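L-lactate dehydrogenase (PDB 4UUL) catalyses the NAD-dependent interconversion of L-lactate and pyruvate and, as its family suggests, may also act on malate and oxaloacetate. Local coordinates at residues Asp81-Leu85 with Ala248-Met252; Arg161-Val166 with Phe221-Ile225; Lys169-Asp173 with Thr198-Glu202. The protein carries 1 engineered substitution. All blocks are in the same frame, centred on the assembly; numbering follows the deposited sequence. Where two conformers were deposited one is given.

How the contacts relate
Contact 1 joins the two domains: strand 82-85 of the Rossmann-type NAD-binding domain meets helix 242-257 of the C-terminal domain, beside residues of the NADH site. Contacts 2 and 3 lie wholly inside the C-terminal domain, on the same side of the chain's centre, with centres about 14 Å apart; both hold helix 156-170 to the rest of that domain, contact 2 through its middle and contact 3 through its end. The centre of contact 1 is about 24 Å from that of contact 2 and about 31 Å from that of contact 3. Along the chain they are nested, 3 inside 2 inside 1, and helix 214-236 of contact 2 leads on to helix 242-257, which ties the C-terminal domain to the cofactor-binding sheet.

Contact 1: residues Asp81-Leu85 with Ala248-Met252; sequences DCAFL and AIQHM
At the junction between the Rossmann-type NAD-binding domain and the C-terminal domain, strand 82-85 of the parallel sheet meets helix 242-257, and a Met-aromatic contact between Met252 and Phe84 forms the centre of the meeting. Strand 82-85 and the helical segment 248-252 run roughly antiparallel, with 149° between their directions and axes 10.5 Å apart, a gap that side chains from both must fill. The Met252 methyl CE stands over one face of the Phe84 ring, 3.9 Å from its centroid and shifted toward the rim. Such a CH-pi contact suits a methyl next to sulfur, whose hydrogens are slightly positive; SD itself lies oblique to the ring. Met252 leaves the helix with CG anti to its own N (chi1 -171°), then bends at chi2 and chi3, and this fold brings CE back over the ring while Met252 CB touches Phe84 CZ at 3.6 Å. Flexible and unbranched, methionine can fill such a curved path. Met252 CE also reaches the strand, 3.8 Å from Cys82 CB and 3.5 Å from Ala83 O. At the edge next to CZ, Ala248 O lies in the ring plane, 3.7 Å from Phe84 CE2, where the carbonyl faces the slightly positive hydrogens of the ring edge; the same oxygen accepts the helical bond from Met252 N. The small methyl of Ala248 lets the aromatic ring approach the helix, and Ala248 CB lies 4.1 Å from Phe84 CD2. Ile128 and Leu154, residues of the cofactor site, lie close beside Ala248. Around this buried junction, Phe84 also packs on Leu20 and Ile24 of helix 15-25 and on Val7 of strand 5-10, while Met252 touches Leu126 of strand 124-127.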
loop_
_atom_site.group_PDB
_atom_site.type_symbol
_atom_site.label_atom_id
_atom_site.label_comp_id
_atom_site.label_asym_id
_atom_site.label_seq_id
_atom_site.Cartn_x
_atom_site.Cartn_y
_atom_site.Cartn_z
ATOM N N ASP B 81 19.325 5.240 -8.290
ATOM C CA ASP B 81 19.933 4.934 -6.991
ATOM C C ASP B 81 19.586 3.522 -6.473
ATOM O O ASP B 81 20.356 2.897 -5.775
ATOM C CB ASP B 81 19.460 5.945 -5.955
ATOM C CG ASP B 81 19.977 7.339 -6.257
ATOM O OD1 ASP B 81 21.179 7.582 -6.064
ATOM O OD2 ASP B 81 19.180 8.167 -6.692
ATOM N N CYS B 82 18.402 3.051 -6.805
ATOM C CA CYS B 82 18.016 1.683 -6.450
ATOM C C CYS B 82 16.978 1.127 -7.448
ATOM O O CYS B 82 16.371 1.897 -8.208
ATOM C CB CYS B 82 17.577 1.523 -4.985
ATOM S SG CYS B 82 16.008 2.303 -4.599
ATOM N N ALA B 83 16.814 -0.197 -7.453
ATOM C CA ALA B 83 15.927 -0.838 -8.359
ATOM C C ALA B 83 15.256 -2.004 -7.701
ATOM O O ALA B 83 15.865 -2.810 -6.991
ATOM C CB ALA B 83 16.707 -1.366 -9.580
ATOM N N PHE B 84 13.957 -2.121 -7.982
ATOM C CA PHE B 84 13.131 -3.268 -7.612
ATOM C C PHE B 84 12.854 -4.030 -8.913
ATOM O O PHE B 84 12.022 -3.604 -9.732
ATOM C CB PHE B 84 11.837 -2.799 -6.969
ATOM C CG PHE B 84 12.027 -2.121 -5.641
ATOM C CD1 PHE B 84 12.316 -0.761 -5.556
ATOM C CD2 PHE B 84 11.907 -2.848 -4.469
ATOM C CE1 PHE B 84 12.473 -0.153 -4.344
ATOM C CE2 PHE B 84 12.061 -2.191 -3.234
ATOM C CZ PHE B 84 12.337 -0.848 -3.198
ATOM N N LEU B 85 13.584 -5.145 -9.096
ATOM C CA LEU B 85 13.452 -5.937 -10.340
ATOM C C LEU B 85 12.348 -6.959 -10.101
ATOM O O LEU B 85 12.589 -8.123 -9.716
ATOM C CB LEU B 85 14.772 -6.578 -10.729
ATOM C CG LEU B 85 15.887 -5.628 -11.053
ATOM C CD1 LEU B 85 17.070 -6.385 -11.567
ATOM C CD2 LEU B 85 15.552 -4.472 -11.977
ATOM N N ALA B 248 9.690 -6.439 0.257
ATOM C CA ALA B 248 10.605 -5.729 -0.611
ATOM C C ALA B 248 11.034 -4.385 -0.047
ATOM O O ALA B 248 12.220 -4.030 -0.046
ATOM C CB ALA B 248 10.049 -5.585 -1.997
ATOM N N ILE B 249 10.069 -3.601 0.370
ATOM C CA ILE B 249 10.361 -2.321 1.008
ATOM C C ILE B 249 11.194 -2.520 2.250
ATOM O O ILE B 249 12.185 -1.818 2.450
ATOM C CB ILE B 249 9.078 -1.537 1.308
ATOM C CG1 ILE B 249 8.453 -1.107 -0.035
ATOM C CG2 ILE B 249 9.334 -0.312 2.221
ATOM C CD1 ILE B 249 7.094 -0.541 0.111
ATOM N N GLN B 250 10.812 -3.491 3.068
ATOM C CA GLN B 250 11.531 -3.796 4.298
ATOM C C GLN B 250 13.021 -4.114 4.017
ATOM O O GLN B 250 13.940 -3.582 4.646
ATOM C CB GLN B 250 10.862 -4.989 4.968
ATOM C CG GLN B 250 11.513 -5.427 6.263
ATOM C CD GLN B 250 10.671 -6.413 7.014
ATOM O OE1 GLN B 250 9.761 -7.062 6.449
ATOM N NE2 GLN B 250 10.947 -6.557 8.291
ATOM N N HIS B 251 13.268 -4.933 3.008
ATOM C CA HIS B 251 14.628 -5.275 2.620
ATOM C C HIS B 251 15.360 -4.053 2.120
ATOM O O HIS B 251 16.480 -3.762 2.561
ATOM C CB HIS B 251 14.557 -6.354 1.522
ATOM C CG HIS B 251 15.871 -6.797 0.955
ATOM N ND1 HIS B 251 16.235 -8.118 0.836
ATOM C CD2 HIS B 251 16.868 -6.086 0.345
ATOM C CE1 HIS B 251 17.392 -8.207 0.235
ATOM N NE2 HIS B 251 17.800 -6.992 -0.096
ATOM N N MET B 252 14.764 -3.315 1.180
ATOM C CA MET B 252 15.452 -2.156 0.626
ATOM C C MET B 252 15.729 -1.093 1.698
ATOM O O MET B 252 16.809 -0.503 1.703
ATOM C CB MET B 252 14.688 -1.572 -0.545
ATOM C CG MET B 252 15.483 -0.485 -1.294
ATOM S SD MET B 252 16.898 -1.108 -2.215
ATOM C CE MET B 252 16.056 -1.683 -3.712
#

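Contact 2: residues Arg161-Val166 with Phe221-Ile225; sequences RAYYEV and FFKKI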
loop_
_atom_site.group_PDB
_atom_site.type_symbol
_atom_site.label_atom_id
_atom_site.label_comp_id
_atom_site.label_asym_id
_atom_site.label_seq_id
_atom_site.Cartn_x
_atom_site.Cartn_y
_atom_site.Cartn_z
ATOM N N ARG B 161 6.728 -15.024 6.593
ATOM C CA ARG B 161 5.801 -16.133 6.686
ATOM C C ARG B 161 6.166 -17.044 7.841
ATOM O O ARG B 161 5.297 -17.534 8.583
ATOM C CB ARG B 161 5.748 -16.957 5.413
ATOM C CG ARG B 161 5.019 -16.292 4.304
ATOM C CD ARG B 161 5.177 -17.005 3.009
ATOM N NE ARG B 161 4.333 -16.462 1.963
ATOM C CZ ARG B 161 4.519 -16.643 0.675
ATOM N NH1 ARG B 161 5.618 -17.306 0.248
ATOM N NH2 ARG B 161 3.657 -16.105 -0.143
ATOM N N ALA B 162 7.457 -17.355 7.948
ATOM C CA ALA B 162 7.917 -18.278 8.976
ATOM C C ALA B 162 7.735 -17.719 10.368
ATOM O O ALA B 162 7.311 -18.434 11.287
ATOM C CB ALA B 162 9.379 -18.624 8.736
ATOM N N TYR B 163 7.991 -16.419 10.533
ATOM C CA TYR B 163 7.769 -15.815 11.841
ATOM C C TYR B 163 6.310 -15.877 12.275
ATOM O O TYR B 163 6.025 -16.209 13.428
ATOM C CB TYR B 163 8.246 -14.346 11.871
ATOM C CG TYR B 163 9.666 -14.163 12.380
ATOM C CD1 TYR B 163 9.936 -13.981 13.726
ATOM C CD2 TYR B 163 10.753 -14.172 11.505
ATOM C CE1 TYR B 163 11.234 -13.825 14.174
ATOM C CE2 TYR B 163 12.059 -14.010 11.930
ATOM C CZ TYR B 163 12.286 -13.824 13.287
ATOM O OH TYR B 163 13.567 -13.665 13.759
ATOM N N TYR B 164 5.408 -15.551 11.378
ATOM C CA TYR B 164 4.019 -15.575 11.792
ATOM C C TYR B 164 3.582 -16.998 12.140
ATOM O O TYR B 164 2.901 -17.230 13.141
ATOM C CB TYR B 164 3.159 -14.966 10.703
ATOM C CG TYR B 164 1.789 -14.604 11.303
ATOM C CD1 TYR B 164 0.782 -15.547 11.367
ATOM C CD2 TYR B 164 1.528 -13.301 11.824
ATOM C CE1 TYR B 164 -0.466 -15.276 11.910
ATOM C CE2 TYR B 164 0.274 -12.994 12.388
ATOM C CZ TYR B 164 -0.703 -13.971 12.431
ATOM O OH TYR B 164 -1.904 -13.645 12.959
ATOM N N GLU B 165 4.024 -17.980 11.361
ATOM C CA GLU B 165 3.616 -19.338 11.602
ATOM C C GLU B 165 4.121 -19.803 12.958
ATOM O O GLU B 165 3.402 -20.418 13.718
ATOM C CB GLU B 165 4.124 -20.235 10.469
ATOM C CG GLU B 165 4.102 -21.694 10.717
ATOM C CD GLU B 165 2.682 -22.253 10.953
ATOM O OE1 GLU B 165 1.684 -21.600 10.556
ATOM O OE2 GLU B 165 2.563 -23.350 11.549
ATOM N N VAL B 166 5.386 -19.544 13.252
ATOM C CA VAL B 166 5.959 -20.029 14.491
ATOM C C VAL B 166 5.377 -19.305 15.679
ATOM O O VAL B 166 5.053 -19.929 16.684
ATOM C CB VAL B 166 7.501 -19.917 14.467
ATOM C CG1 VAL B 166 8.068 -20.203 15.854
ATOM C CG2 VAL B 166 8.056 -20.871 13.406
ATOM N N PHE B 221 6.193 -27.901 9.322
ATOM C CA PHE B 221 6.450 -26.474 9.238
ATOM C C PHE B 221 6.869 -26.104 7.808
ATOM O O PHE B 221 6.266 -25.223 7.207
ATOM C CB PHE B 221 7.478 -26.081 10.287
ATOM C CG PHE B 221 8.084 -24.750 10.070
ATOM C CD1 PHE B 221 7.398 -23.592 10.367
ATOM C CD2 PHE B 221 9.372 -24.668 9.617
ATOM C CE1 PHE B 221 8.005 -22.356 10.142
ATOM C CE2 PHE B 221 9.971 -23.474 9.429
ATOM C CZ PHE B 221 9.292 -22.323 9.651
ATOM N N PHE B 222 7.829 -26.813 7.222
ATOM C CA PHE B 222 8.263 -26.444 5.856
ATOM C C PHE B 222 7.161 -26.673 4.832
ATOM O O PHE B 222 7.046 -25.943 3.820
ATOM C CB PHE B 222 9.533 -27.195 5.429
ATOM C CG PHE B 222 10.063 -26.781 4.068
ATOM C CD1 PHE B 222 10.639 -25.542 3.883
ATOM C CD2 PHE B 222 9.976 -27.637 2.979
ATOM C CE1 PHE B 222 11.139 -25.163 2.651
ATOM C CE2 PHE B 222 10.475 -27.259 1.750
ATOM C CZ PHE B 222 11.051 -26.013 1.589
ATOM N N LYS B 223 6.323 -27.670 5.069
ATOM C CA LYS B 223 5.209 -27.904 4.165
ATOM C C LYS B 223 4.256 -26.718 4.186
ATOM O O LYS B 223 3.772 -26.296 3.137
ATOM C CB LYS B 223 4.468 -29.173 4.536
ATOM C CG LYS B 223 5.235 -30.420 4.136
ATOM C CD LYS B 223 4.475 -31.656 4.522
ATOM C CE LYS B 223 5.235 -32.911 4.169
ATOM N NZ LYS B 223 4.482 -34.094 4.639
ATOM N N LYS B 224 3.979 -26.190 5.371
ATOM C CA LYS B 224 3.075 -25.055 5.471
ATOM C C LYS B 224 3.681 -23.865 4.755
ATOM O O LYS B 224 2.999 -23.218 3.945
ATOM C CB LYS B 224 2.817 -24.704 6.930
ATOM C CG LYS B 224 1.991 -25.753 7.644
ATOM C CD LYS B 224 1.866 -25.464 9.131
ATOM C CE LYS B 224 0.512 -24.917 9.496
ATOM N NZ LYS B 224 0.357 -24.862 10.990
ATOM N N ILE B 225 4.943 -23.570 5.059
ATOM C CA ILE B 225 5.716 -22.495 4.387
ATOM C C ILE B 225 5.857 -22.740 2.875
ATOM O O ILE B 225 5.765 -21.791 2.078
ATOM C CB ILE B 225 7.195 -22.384 4.991
ATOM C CG1 ILE B 225 7.171 -22.011 6.464
ATOM C CG2 ILE B 225 8.044 -21.397 4.237
ATOM C CD1 ILE B 225 6.314 -20.841 6.792
HETATM O O HOH W 1 7.441 -18.942 1.759
#
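Phe221 packs against helix 156-170 from helix 214-236, in a helix-helix contact of the C-terminal domain; the axes of the two short segments stand 10.4 Å apart, their directions 127° from each other. With CG anti to its backbone N, Phe221 reaches across to three residues of the facing helix. Ala162 CB and Glu165 CG both meet the ring at its edge, near its plane, and Val166 CG2 comes within 3.6 Å of Phe221 CE1. Alanine leaves space for the large ring, while branched valine fills in beside it. Over one face of the same ring sits CG1 of Ile225, one helical turn onward.

Lys224 lies at the solvent-exposed margin of the interface, where a long chain with a charged end is well placed. It crosses Glu165 at about a right angle, bending at chi3 (104°) to bring Lys224 NZ 2.7 Å from Glu165 OE2 in a salt bridge; the ammonium approaches from the syn side, 25° out of the carboxylate plane. Tyr216 OH bonds to the same oxygen, and this second partner helps to fix the carboxylate.

Ile225 returns to the buried side, and its slender end slips in close to the backbone of the other helix, Ile225 CD1 resting 3.7 Å from Ala162 CA, where the small alanine lets it come near. Arg161 sends its NE to Asp58 of the second subunit, linking this helix to the dimer partner. Arg161 NH1 donates in the guanidinium plane to a water at 2.9 Å, which gives a weak 3.3 Å bond to Ile225 O.

Contact 3: residues Lys169-Asp173 with Thr198-Glu202; sequences KLGVD and TFTKE
This is a helix-end contact in the C-terminal domain: the Schellman motif that closes helix 156-170 packs on strand 198-201 of the four-stranded antiparallel sheet. Leu170 contributes the main apolar surface, crossing the Phe199 ring obliquely with both methyls on one face. Leu170 CD1 lies 3.7 Å from Phe199 CG, and Leu170 CD2 stands over the Phe199 ring 4.0 Å from the centroid, a CH-pi contact. Two branches spread over a flat ring are what leucine offers here. Phe199 has its CG between its own N and carbonyl carbon, which turns the ring toward the helix end. Val208 of helix 208-211 touches both side chains.

Gly171 follows the helix with phi 67°, a value that glycine adopts with little strain, and sends the chain round to Val172. There Val172 CG1 lies against the aliphatic part of Lys201, 3.5 Å from Lys201 CG, and also approaches Thr200 O and the edge of the Phe199 ring. Lys201 suits this rim by combining a greasy stem, laid beside Val172, with a charged tip for the helix end, whose carbonyls would be expected to attract a positive group. The stem is fully extended beyond CG and lets Lys201 NZ donate a hydrogen bond to Leu170 O at 2.8 Å, the donor tilted 28° from the carbonyl plane and the C=O...N angle 148°.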
loop_
_atom_site.group_PDB
_atom_site.type_symbol
_atom_site.label_atom_id
_atom_site.label_comp_id
_atom_site.label_asym_id
_atom_site.label_seq_id
_atom_site.Cartn_x
_atom_site.Cartn_y
_atom_site.Cartn_z
ATOM N N LYS B 169 2.064 -20.736 16.350
ATOM C CA LYS B 169 2.149 -22.084 16.874
ATOM C C LYS B 169 2.463 -22.050 18.372
ATOM O O LYS B 169 1.907 -22.820 19.156
ATOM C CB LYS B 169 3.208 -22.882 16.095
ATOM C CG LYS B 169 3.401 -24.333 16.583
ATOM C CD LYS B 169 2.237 -25.214 16.178
ATOM C CE LYS B 169 2.459 -26.630 16.656
ATOM N NZ LYS B 169 1.408 -27.547 16.154
ATOM N N LEU B 170 3.305 -21.096 18.762
ATOM C CA LEU B 170 3.726 -20.946 20.152
ATOM C C LEU B 170 2.811 -20.067 21.014
ATOM O O LEU B 170 3.014 -19.976 22.216
ATOM C CB LEU B 170 5.123 -20.331 20.160
ATOM C CG LEU B 170 6.265 -21.181 19.563
ATOM C CD1 LEU B 170 7.457 -20.277 19.285
ATOM C CD2 LEU B 170 6.660 -22.334 20.477
ATOM N N GLY B 171 1.855 -19.387 20.397
ATOM C CA GLY B 171 0.947 -18.503 21.105
ATOM C C GLY B 171 1.636 -17.279 21.685
ATOM O O GLY B 171 1.344 -16.843 22.797
ATOM N N VAL B 172 2.549 -16.704 20.916
ATOM C CA VAL B 172 3.218 -15.454 21.280
ATOM C C VAL B 172 3.096 -14.488 20.105
ATOM O O VAL B 172 2.644 -14.885 19.040
ATOM C CB VAL B 172 4.697 -15.682 21.690
ATOM C CG1 VAL B 172 4.770 -16.632 22.913
ATOM C CG2 VAL B 172 5.549 -16.203 20.514
ATOM N N ASP B 173 3.509 -13.237 20.325
ATOM C CA ASP B 173 3.598 -12.218 19.282
ATOM C C ASP B 173 4.847 -12.447 18.457
ATOM O O ASP B 173 5.824 -13.041 18.930
ATOM C CB ASP B 173 3.720 -10.832 19.909
ATOM C CG ASP B 173 2.423 -10.339 20.508
ATOM O OD1 ASP B 173 1.440 -11.109 20.568
ATOM O OD2 ASP B 173 2.406 -9.165 20.912
ATOM N N THR B 198 14.772 -18.674 19.152
ATOM C CA THR B 198 14.327 -18.620 20.533
ATOM C C THR B 198 13.019 -17.845 20.613
ATOM O O THR B 198 12.621 -17.163 19.672
ATOM C CB THR B 198 15.345 -17.939 21.462
ATOM O OG1 THR B 198 15.732 -16.663 20.925
ATOM C CG2 THR B 198 16.587 -18.827 21.653
ATOM N N PHE B 199 12.306 -18.025 21.728
ATOM C CA PHE B 199 11.090 -17.270 21.951
ATOM C C PHE B 199 10.946 -17.009 23.441
ATOM O O PHE B 199 11.435 -17.769 24.271
ATOM C CB PHE B 199 9.875 -18.002 21.394
ATOM C CG PHE B 199 9.439 -19.208 22.183
ATOM C CD1 PHE B 199 10.145 -20.400 22.150
ATOM C CD2 PHE B 199 8.312 -19.130 22.986
ATOM C CE1 PHE B 199 9.740 -21.477 22.909
ATOM C CE2 PHE B 199 7.909 -20.212 23.745
ATOM C CZ PHE B 199 8.613 -21.390 23.678
ATOM N N THR B 200 10.238 -15.929 23.753
ATOM C CA THR B 200 9.988 -15.515 25.112
ATOM C C THR B 200 8.496 -15.632 25.340
ATOM O O THR B 200 7.689 -15.060 24.614
ATOM C CB THR B 200 10.391 -14.039 25.322
ATOM O OG1 THR B 200 11.779 -13.868 25.006
ATOM C CG2 THR B 200 10.110 -13.594 26.755
ATOM N N LYS B 201 8.123 -16.325 26.403
ATOM C CA LYS B 201 6.731 -16.480 26.766
ATOM C C LYS B 201 6.702 -16.439 28.277
ATOM O O LYS B 201 7.364 -17.234 28.957
ATOM C CB LYS B 201 6.178 -17.804 26.243
ATOM C CG LYS B 201 4.677 -17.876 26.229
ATOM C CD LYS B 201 4.167 -19.215 25.666
ATOM C CE LYS B 201 2.655 -19.162 25.468
ATOM N NZ LYS B 201 2.090 -20.395 24.843
ATOM N N GLU B 202 5.948 -15.482 28.811
ATOM C CA GLU B 202 5.772 -15.373 30.241
ATOM C C GLU B 202 7.116 -15.294 30.954
ATOM O O GLU B 202 7.310 -15.885 32.002
ATOM C CB GLU B 202 4.895 -16.533 30.757
ATOM C CG GLU B 202 3.472 -16.427 30.188
ATOM C CD GLU B 202 2.696 -17.709 30.213
ATOM O OE1 GLU B 202 2.842 -18.471 31.201
ATOM O OE2 GLU B 202 1.887 -17.932 29.273
#